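Local atomic coordinates of glutathione S-transferase (Ceriporiopsis subvermispora, PDB entry 6J3E), a protein that binds glutathione and, as a serine-type glutathione S-transferase, probably catalyses its transfer to electrophilic compounds. Residues V102-P106 against E107-L111; A134-A137 against Q138-P141; V158-E161 against D162-P165. One frame throughout, in Å; residues are numbered along the deposited sequence.

Contact 1 of 3, residues V102-P106 against E107-L111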
ATOM      1  N   VAL A 102      22.857   0.594  -0.599  1.00 55.42           N
ATOM      2  CA  VAL A 102      21.648   0.034  -1.196  1.00 51.83           C
ATOM      3  C   VAL A 102      20.413   0.733  -0.645  1.00 59.36           C
ATOM      4  O   VAL A 102      20.310   0.982   0.566  1.00 58.26           O
ATOM      5  CB  VAL A 102      21.590  -1.477  -0.927  1.00 56.10           C
ATOM      6  CG1 VAL A 102      20.218  -2.030  -1.261  1.00 54.62           C
ATOM      7  CG2 VAL A 102      22.667  -2.200  -1.729  1.00 57.68           C
ATOM      8  N   VAL A 103      19.460   1.061  -1.528  1.00 59.71           N
ATOM      9  CA  VAL A 103      18.198   1.641  -1.082  1.00 51.72           C
ATOM     10  C   VAL A 103      17.013   0.690  -1.224  1.00 51.70           C
ATOM     11  O   VAL A 103      16.012   0.878  -0.520  1.00 55.78           O
ATOM     12  CB  VAL A 103      17.889   2.983  -1.780  1.00 57.11           C
ATOM     13  CG1 VAL A 103      18.979   4.005  -1.487  1.00 55.81           C
ATOM     14  CG2 VAL A 103      17.664   2.805  -3.264  1.00 54.93           C
ATOM     15  N   ILE A 104      17.087  -0.328  -2.072  1.00 54.82           N
ATOM     16  CA  ILE A 104      16.007  -1.316  -2.113  1.00 53.09           C
ATOM     17  C   ILE A 104      16.593  -2.709  -1.933  1.00 50.12           C
ATOM     18  O   ILE A 104      16.737  -3.441  -2.921  1.00 47.57           O
ATOM     19  CB  ILE A 104      15.197  -1.230  -3.420  1.00 52.66           C
ATOM     20  CG1 ILE A 104      14.619   0.180  -3.599  1.00 51.92           C
ATOM     21  CG2 ILE A 104      14.079  -2.289  -3.443  1.00 50.34           C
ATOM     22  CD1 ILE A 104      13.685   0.315  -4.790  1.00 55.06           C
ATOM     23  N   PRO A 105      16.926  -3.122  -0.710  1.00 50.95           N
ATOM     24  CA  PRO A 105      17.467  -4.473  -0.496  1.00 52.72           C
ATOM     25  C   PRO A 105      16.546  -5.518  -1.095  1.00 57.10           C
ATOM     26  O   PRO A 105      15.316  -5.386  -1.014  1.00 55.59           O
ATOM     27  CB  PRO A 105      17.547  -4.600   1.036  1.00 48.72           C
ATOM     28  CG  PRO A 105      16.888  -3.401   1.584  1.00 51.82           C
ATOM     29  CD  PRO A 105      16.850  -2.351   0.536  1.00 50.79           C
ATOM     30  N   PRO A 106      17.107  -6.553  -1.729  1.00 56.07           N
ATOM     31  CA  PRO A 106      16.284  -7.419  -2.597  1.00 61.00           C
ATOM     32  C   PRO A 106      15.103  -8.079  -1.904  1.00 58.78           C
ATOM     33  O   PRO A 106      14.053  -8.244  -2.534  1.00 57.06           O
ATOM     34  CB  PRO A 106      17.294  -8.463  -3.098  1.00 55.03           C
ATOM     35  CG  PRO A 106      18.579  -7.753  -3.075  1.00 54.18           C
ATOM     36  CD  PRO A 106      18.543  -6.816  -1.892  1.00 50.65           C
ATOM     37  N   GLU A 107      15.249  -8.487  -0.638  1.00 54.54           N
ATOM     38  CA  GLU A 107      14.131  -9.107   0.060  1.00 54.50           C
ATOM     39  C   GLU A 107      12.978  -8.137   0.275  1.00 57.30           C
ATOM     40  O   GLU A 107      11.868  -8.581   0.585  1.00 58.89           O
ATOM     41  CB  GLU A 107      14.583  -9.660   1.409  1.00 61.95           C
ATOM     42  CG  GLU A 107      15.327 -10.968   1.335  1.00 69.84           C
ATOM     43  CD  GLU A 107      15.531 -11.621   2.703  1.00 73.64           C
ATOM     44  OE1 GLU A 107      14.892 -11.185   3.689  1.00 71.04           O
ATOM     45  OE2 GLU A 107      16.333 -12.578   2.782  1.00 73.46           O
ATOM     46  N   THR A 108      13.211  -6.831   0.108  1.00 53.27           N
ATOM     47  CA  THR A 108      12.201  -5.795   0.311  1.00 53.40           C
ATOM     48  C   THR A 108      11.635  -5.239  -0.985  1.00 51.97           C
ATOM     49  O   THR A 108      10.861  -4.277  -0.943  1.00 50.18           O
ATOM     50  CB  THR A 108      12.776  -4.633   1.123  1.00 53.13           C
ATOM     51  OG1 THR A 108      13.771  -3.948   0.342  1.00 52.87           O
ATOM     52  CG2 THR A 108      13.395  -5.141   2.426  1.00 48.45           C
ATOM     53  N   ASP A 109      11.989  -5.819  -2.131  1.00 54.02           N
ATOM     54  CA  ASP A 109      11.698  -5.157  -3.399  1.00 51.35           C
ATOM     55  C   ASP A 109      10.209  -5.174  -3.707  1.00 51.56           C
ATOM     56  O   ASP A 109       9.632  -4.147  -4.095  1.00 54.59           O
ATOM     57  CB  ASP A 109      12.478  -5.813  -4.525  1.00 55.06           C
ATOM     58  CG  ASP A 109      12.208  -5.165  -5.850  1.00 55.19           C
ATOM     59  OD1 ASP A 109      11.165  -5.469  -6.466  1.00 53.99           O
ATOM     60  OD2 ASP A 109      13.037  -4.343  -6.271  1.00 55.11           O
ATOM     61  N   ALA A 110       9.568  -6.340  -3.562  1.00 53.28           N
ATOM     62  CA  ALA A 110       8.127  -6.406  -3.769  1.00 50.57           C
ATOM     63  C   ALA A 110       7.379  -5.600  -2.706  1.00 48.37           C
ATOM     64  O   ALA A 110       6.403  -4.912  -3.019  1.00 50.94           O
ATOM     65  CB  ALA A 110       7.674  -7.860  -3.803  1.00 48.99           C
ATOM     66  N   LEU A 111       7.844  -5.631  -1.460  1.00 49.26           N
ATOM     67  CA  LEU A 111       7.219  -4.831  -0.414  1.00 47.15           C
ATOM     68  C   LEU A 111       7.355  -3.342  -0.691  1.00 50.81           C
ATOM     69  O   LEU A 111       6.428  -2.568  -0.399  1.00 50.67           O
ATOM     70  CB  LEU A 111       7.826  -5.172   0.941  1.00 51.57           C
ATOM     71  CG  LEU A 111       7.241  -6.443   1.531  1.00 51.97           C
ATOM     72  CD1 LEU A 111       8.051  -6.900   2.746  1.00 51.15           C
ATOM     73  CD2 LEU A 111       5.809  -6.183   1.923  1.00 51.76           C
TER
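Pro106 and Asp109 meet through their backbones where the loop after helix 86-96 winds into helix 109-136: Pro106 contributes its O, and Asp109 N donates to it at 3.2 Å. One step earlier Thr108 N reaches Pro105 O over 2.8 Å. Both bonds span three residues, a tight 3-10 entry into the helix. Glu107 lies within this turn, and its extended chain ends in a long, weak ion pair with Lys203 of the second subunit.

Thr108 carries the polar side-chain contact. It stands right before the helix, yet its hydroxyl turns back instead of capping: OG1 lies a short 2.5 Å from Pro105 O, in the carbonyl plane and on a lone pair, while the backbone N of the same residue comes from above that plane. With chi1 at 68°, OG1 sits between the backbone N and the carbonyl carbon, the setting that lets one residue grip one oxygen twice. The same OG1 is 3.4 Å from Pro105 CG, and CG2 flanks the ring beyond it. An alanine here is likely to cost Pro105 O its in-plane donor and to open a gap beside the proline ring.

Farther in, Ile104 CG2 rests 3.6 Å from Asp109 OD2. That oxygen is salt-bridged to Arg91 of helix 86-96, which Ile104 also touches. The buried carboxylate thus has a cationic partner, and its place in the first turn of a helix would further favour the charged form. Pro105 and Pro106 have no N-H to offer, so they enter the bonding as acceptors, with Pro105 O taking both donors of Thr108, while the Arg91 salt bridge ties the first turn to helix 86-96.

Contact 2 of 3, residues A134-A137 against Q138-P141; sequences ATNA and QLNP
The last turn of helix 109-136 runs into a type I beta turn from Asn136 to Leu139, closed by Leu139 N donating to Asn136 O at 3.1 Å. Overlapping it, Gln138 N makes a weak 3.4 Å bond to Thr135 O.

The better donor to that oxygen, a carbonyl at the helix's C-terminal end, is a side chain. Gln138 NE2 lies 2.9 Å from Thr135 O, with a nearly straight N-H (167°), in the carbonyl plane and on a lone pair; the acceptor also lies in the plane of the glutamine amide. Gln138 gets there by folding: CG is wedged between its own backbone N and carbonyl carbon, and a bend at chi2 (90°) brings the amide back to the Thr135 carbonyl. Its other end, OE1, accepts from Ala14 N, so both ends of the amide are held. Leu139 CG crowds Thr135 O as well, at 3.1 Å.

Phe147 of helix 141-153 packs on Thr135, Asn136 and Leu139, and Glu144 takes the amide N-H of Asn136. Thr135 also lies against Trp217 and Val221 of helix 206-222, while Asn140 bonds to Asn13 and Glu44, in the loops that follow strands 5-9 and 38-42.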
ATOM      1  N   ALA A 134      -0.414  25.389  -5.617  1.00 49.15           N
ATOM      2  CA  ALA A 134       0.789  26.005  -5.083  1.00 49.90           C
ATOM      3  C   ALA A 134       1.969  25.839  -6.040  1.00 53.24           C
ATOM      4  O   ALA A 134       2.738  26.785  -6.250  1.00 50.74           O
ATOM      5  CB  ALA A 134       1.113  25.415  -3.711  1.00 54.24           C
ATOM      6  N   THR A 135       2.145  24.649  -6.635  1.00 51.44           N
ATOM      7  CA  THR A 135       3.323  24.541  -7.488  1.00 55.03           C
ATOM      8  C   THR A 135       3.132  25.256  -8.808  1.00 51.31           C
ATOM      9  O   THR A 135       4.127  25.610  -9.450  1.00 49.02           O
ATOM     10  CB  THR A 135       3.738  23.089  -7.758  1.00 58.31           C
ATOM     11  OG1 THR A 135       3.102  22.591  -8.944  1.00 59.83           O
ATOM     12  CG2 THR A 135       3.412  22.229  -6.616  1.00 51.79           C
ATOM     13  N   ASN A 136       1.885  25.495  -9.215  1.00 50.47           N
ATOM     14  CA  ASN A 136       1.666  26.263 -10.436  1.00 53.80           C
ATOM     15  C   ASN A 136       2.136  27.701 -10.264  1.00 54.35           C
ATOM     16  O   ASN A 136       2.825  28.245 -11.134  1.00 53.75           O
ATOM     17  CB  ASN A 136       0.198  26.222 -10.831  1.00 48.10           C
ATOM     18  CG  ASN A 136      -0.068  26.992 -12.105  1.00 55.97           C
ATOM     19  OD1 ASN A 136       0.253  26.516 -13.186  1.00 53.56           O
ATOM     20  ND2 ASN A 136      -0.664  28.186 -11.984  1.00 52.21           N
ATOM     21  N   ALA A 137       1.814  28.306  -9.120  1.00 51.70           N
ATOM     22  CA  ALA A 137       2.169  29.686  -8.825  1.00 51.78           C
ATOM     23  C   ALA A 137       3.666  29.923  -8.749  1.00 51.65           C
ATOM     24  O   ALA A 137       4.078  31.082  -8.651  1.00 55.08           O
ATOM     25  CB  ALA A 137       1.532  30.118  -7.499  1.00 51.06           C
ATOM     26  N   GLN A 138       4.499  28.884  -8.759  1.00 52.52           N
ATOM     27  CA  GLN A 138       5.938  29.104  -8.716  1.00 54.24           C
ATOM     28  C   GLN A 138       6.638  28.559  -9.950  1.00 54.27           C
ATOM     29  O   GLN A 138       7.876  28.510  -9.984  1.00 54.48           O
ATOM     30  CB  GLN A 138       6.547  28.510  -7.443  1.00 54.26           C
ATOM     31  CG  GLN A 138       6.293  27.033  -7.246  1.00 55.65           C
ATOM     32  CD  GLN A 138       7.368  26.179  -7.867  1.00 56.87           C
ATOM     33  OE1 GLN A 138       8.553  26.275  -7.506  1.00 57.38           O
ATOM     34  NE2 GLN A 138       6.967  25.329  -8.809  1.00 54.64           N
ATOM     35  N   LEU A 139       5.881  28.181 -10.970  1.00 55.60           N
ATOM     36  CA  LEU A 139       6.474  27.722 -12.221  1.00 58.99           C
ATOM     37  C   LEU A 139       6.858  28.896 -13.115  1.00 56.74           C
ATOM     38  O   LEU A 139       6.204  29.945 -13.112  1.00 54.24           O
ATOM     39  CB  LEU A 139       5.505  26.805 -12.969  1.00 56.16           C
ATOM     40  CG  LEU A 139       5.300  25.442 -12.314  1.00 56.09           C
ATOM     41  CD1 LEU A 139       4.218  24.648 -13.027  1.00 54.72           C
ATOM     42  CD2 LEU A 139       6.628  24.692 -12.277  1.00 51.75           C
ATOM     43  N   ASN A 140       7.947  28.713 -13.867  1.00 59.91           N
ATOM     44  CA  ASN A 140       8.283  29.618 -14.959  1.00 57.05           C
ATOM     45  C   ASN A 140       7.100  29.725 -15.917  1.00 55.26           C
ATOM     46  O   ASN A 140       6.350  28.765 -16.099  1.00 60.46           O
ATOM     47  CB  ASN A 140       9.512  29.129 -15.729  1.00 56.72           C
ATOM     48  CG  ASN A 140      10.785  29.271 -14.943  1.00 56.59           C
ATOM     49  OD1 ASN A 140      10.917  30.172 -14.118  1.00 62.40           O
ATOM     50  ND2 ASN A 140      11.739  28.373 -15.188  1.00 59.43           N
ATOM     51  N   PRO A 141       6.938  30.870 -16.565  1.00 57.52           N
ATOM     52  CA  PRO A 141       5.742  31.097 -17.406  1.00 54.78           C
ATOM     53  C   PRO A 141       5.429  30.011 -18.440  1.00 54.35           C
ATOM     54  O   PRO A 141       4.253  29.673 -18.622  1.00 57.02           O
ATOM     55  CB  PRO A 141       6.070  32.436 -18.075  1.00 56.90           C
ATOM     56  CG  PRO A 141       6.965  33.131 -17.083  1.00 56.37           C
ATOM     57  CD  PRO A 141       7.776  32.070 -16.415  1.00 52.23           C
TER

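Contact 3 of 3, residues V158-E161 against D162-P165. With EDO (1,2-ethanediol), chain F.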
ATOM      1  N   VAL A 158     -12.542  23.311 -13.271  1.00 59.85           N
ATOM      2  CA  VAL A 158     -12.488  24.211 -12.122  1.00 63.94           C
ATOM      3  C   VAL A 158     -11.084  24.796 -11.992  1.00 56.63           C
ATOM      4  O   VAL A 158     -10.081  24.075 -12.023  1.00 56.89           O
ATOM      5  CB  VAL A 158     -12.946  23.492 -10.844  1.00 57.81           C
ATOM      6  CG1 VAL A 158     -12.288  22.150 -10.710  1.00 67.82           C
ATOM      7  CG2 VAL A 158     -12.649  24.351  -9.631  1.00 58.49           C
ATOM      8  N   LYS A 159     -11.002  26.117 -11.880  1.00 56.42           N
ATOM      9  CA  LYS A 159      -9.701  26.766 -11.896  1.00 58.06           C
ATOM     10  C   LYS A 159      -8.925  26.503 -10.609  1.00 58.92           C
ATOM     11  O   LYS A 159      -9.481  26.161  -9.561  1.00 56.17           O
ATOM     12  CB  LYS A 159      -9.863  28.256 -12.126  1.00 58.24           C
ATOM     13  CG  LYS A 159     -10.662  28.542 -13.380  1.00 61.26           C
ATOM     14  CD  LYS A 159     -10.906  30.031 -13.541  1.00 72.31           C
ATOM     15  CE  LYS A 159     -12.014  30.499 -12.600  1.00 70.43           C
ATOM     16  NZ  LYS A 159     -12.888  31.518 -13.237  1.00 79.29           N
ATOM     17  N   LEU A 160      -7.608  26.670 -10.708  1.00 54.14           N
ATOM     18  CA  LEU A 160      -6.737  26.257  -9.621  1.00 52.10           C
ATOM     19  C   LEU A 160      -7.095  26.962  -8.322  1.00 59.49           C
ATOM     20  O   LEU A 160      -7.066  26.349  -7.244  1.00 60.22           O
ATOM     21  CB  LEU A 160      -5.281  26.520  -9.992  1.00 50.97           C
ATOM     22  CG  LEU A 160      -4.682  25.580 -11.031  1.00 54.27           C
ATOM     23  CD1 LEU A 160      -3.211  25.847 -11.140  1.00 51.27           C
ATOM     24  CD2 LEU A 160      -4.914  24.130 -10.647  1.00 53.04           C
ATOM     25  N   GLU A 161      -7.461  28.243  -8.402  1.00 60.76           N
ATOM     26  CA  GLU A 161      -7.660  29.046  -7.197  1.00 55.26           C
ATOM     27  C   GLU A 161      -8.907  28.643  -6.420  1.00 54.02           C
ATOM     28  O   GLU A 161      -9.026  29.001  -5.243  1.00 60.33           O
ATOM     29  CB  GLU A 161      -7.708  30.528  -7.570  1.00 48.92           C
ATOM     30  CG  GLU A 161      -6.360  31.098  -8.063  1.00 56.11           C
ATOM     31  CD  GLU A 161      -5.937  30.626  -9.469  1.00 60.03           C
ATOM     32  OE1 GLU A 161      -4.714  30.607  -9.745  1.00 58.01           O
ATOM     33  OE2 GLU A 161      -6.817  30.280 -10.296  1.00 62.18           O
ATOM     34  N   ASP A 162      -9.818  27.888  -7.036  1.00 55.70           N
ATOM     35  CA  ASP A 162     -11.018  27.375  -6.381  1.00 58.19           C
ATOM     36  C   ASP A 162     -10.871  25.933  -5.868  1.00 50.09           C
ATOM     37  O   ASP A 162     -11.829  25.382  -5.319  1.00 52.53           O
ATOM     38  CB  ASP A 162     -12.213  27.462  -7.349  1.00 53.91           C
ATOM     39  CG  ASP A 162     -12.461  28.879  -7.866  1.00 60.19           C
ATOM     40  OD1 ASP A 162     -12.376  29.837  -7.072  1.00 63.28           O
ATOM     41  OD2 ASP A 162     -12.743  29.038  -9.077  1.00 63.57           O
ATOM     42  N   TRP A 163      -9.710  25.303  -6.051  1.00 51.08           N
ATOM     43  CA  TRP A 163      -9.557  23.905  -5.654  1.00 55.77           C
ATOM     44  C   TRP A 163      -9.660  23.748  -4.139  1.00 55.61           C
ATOM     45  O   TRP A 163     -10.455  22.946  -3.636  1.00 59.22           O
ATOM     46  CB  TRP A 163      -8.218  23.365  -6.145  1.00 53.43           C
ATOM     47  CG  TRP A 163      -8.181  22.990  -7.582  1.00 58.71           C
ATOM     48  CD1 TRP A 163      -9.016  23.430  -8.579  1.00 59.38           C
ATOM     49  CD2 TRP A 163      -7.265  22.077  -8.200  1.00 56.82           C
ATOM     50  NE1 TRP A 163      -8.661  22.854  -9.784  1.00 54.67           N
ATOM     51  CE2 TRP A 163      -7.593  22.019  -9.578  1.00 58.62           C
ATOM     52  CE3 TRP A 163      -6.194  21.313  -7.725  1.00 53.91           C
ATOM     53  CZ2 TRP A 163      -6.892  21.219 -10.479  1.00 54.80           C
ATOM     54  CZ3 TRP A 163      -5.495  20.523  -8.622  1.00 58.90           C
ATOM     55  CH2 TRP A 163      -5.843  20.483  -9.983  1.00 58.41           C
ATOM     56  N   ALA A 164      -8.849  24.509  -3.402  1.00 51.37           N
ATOM     57  CA  ALA A 164      -8.856  24.505  -1.942  1.00 48.86           C
ATOM     58  C   ALA A 164      -8.412  25.881  -1.458  1.00 44.95           C
ATOM     59  O   ALA A 164      -7.328  26.042  -0.889  1.00 42.99           O
ATOM     60  CB  ALA A 164      -7.942  23.406  -1.403  1.00 52.50           C
ATOM     61  N   PRO A 165      -9.235  26.911  -1.680  1.00 49.05           N
ATOM     62  CA  PRO A 165      -8.782  28.279  -1.413  1.00 50.53           C
ATOM     63  C   PRO A 165      -8.582  28.519   0.073  1.00 50.17           C
ATOM     64  O   PRO A 165      -9.284  27.928   0.917  1.00 46.21           O
ATOM     65  CB  PRO A 165      -9.924  29.150  -1.972  1.00 48.31           C
ATOM     66  CG  PRO A 165     -11.125  28.290  -1.919  1.00 46.42           C
ATOM     67  CD  PRO A 165     -10.640  26.868  -2.132  1.00 52.76           C
TER
HETATM   68  C1  EDO F 304      -5.491  26.446  -3.837  1.00 60.75           C
HETATM   69  O1  EDO F 304      -6.862  26.578  -4.254  1.00 55.40           O
HETATM   70  C2  EDO F 304      -4.996  27.746  -3.192  1.00 60.16           C
HETATM   71  O2  EDO F 304      -5.019  28.816  -4.141  1.00 59.50           O
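The loop joining helix 141-153 to helix 169-189 folds the indole of Trp163 back against Val158 and Leu160, and the Trp163 side chain is about 4 Å from that of the glutathione-binding Arg151, though no glutathione is bound in this chain. Trp163 NE1 donates to Val158 O at 2.9 Å. The oxygen lies at the indole edge, close to the ring plane, whereas the N-H arrives above the carbonyl plane. With CG anti to the carbonyl carbon (chi1 -79°), the indole lies along Leu160, whose CD2 sits over one face, 3.6 Å from the centroid of the six-membered ring, a CH-pi contact. Val158 adds CG2 at 3.9 Å from Trp163 CD1. Edge bond and face contact together fix the turn of the ring.

Two successive bonds spanning three residues tighten the backbone: Asp162 N to Lys159 O, and Trp163 N to Leu160 O, both 3.1 Å. A 1,2-ethanediol, probably from the crystallisation liquor, puts its O1 3.0 Å from both Leu160 O and Ala164 N. Glu161 is salt-bridged to Arg148.

Trp163 also packs on Leu132 and Pro133, tying this loop to helix 109-136 in the helical C-terminal domain of the glutathione S-transferase fold.

Overall arrangement
Contacts 1 and 2 mark the two ends of helix 109-136, their centres 35 Å apart on opposite sides of the chain's centre. Contact 3 follows later in the chain but returns to the same end as contact 2: their centres are 14 Å apart and they touch, Asn136 CB meeting Leu160 CD1 at 3.4 Å. Near the glutathione site, with no glutathione bound in this chain, this pair gathers by Arg151, whose side chain is about 7 Å from that of Asn136; Thr135 is about 9 Å from Asn23, side chain to side chain. At the other end of the helix, the Ile104 side chain of contact 1 is about 9 Å from that of Ser86, and contact 1 also faces the second subunit.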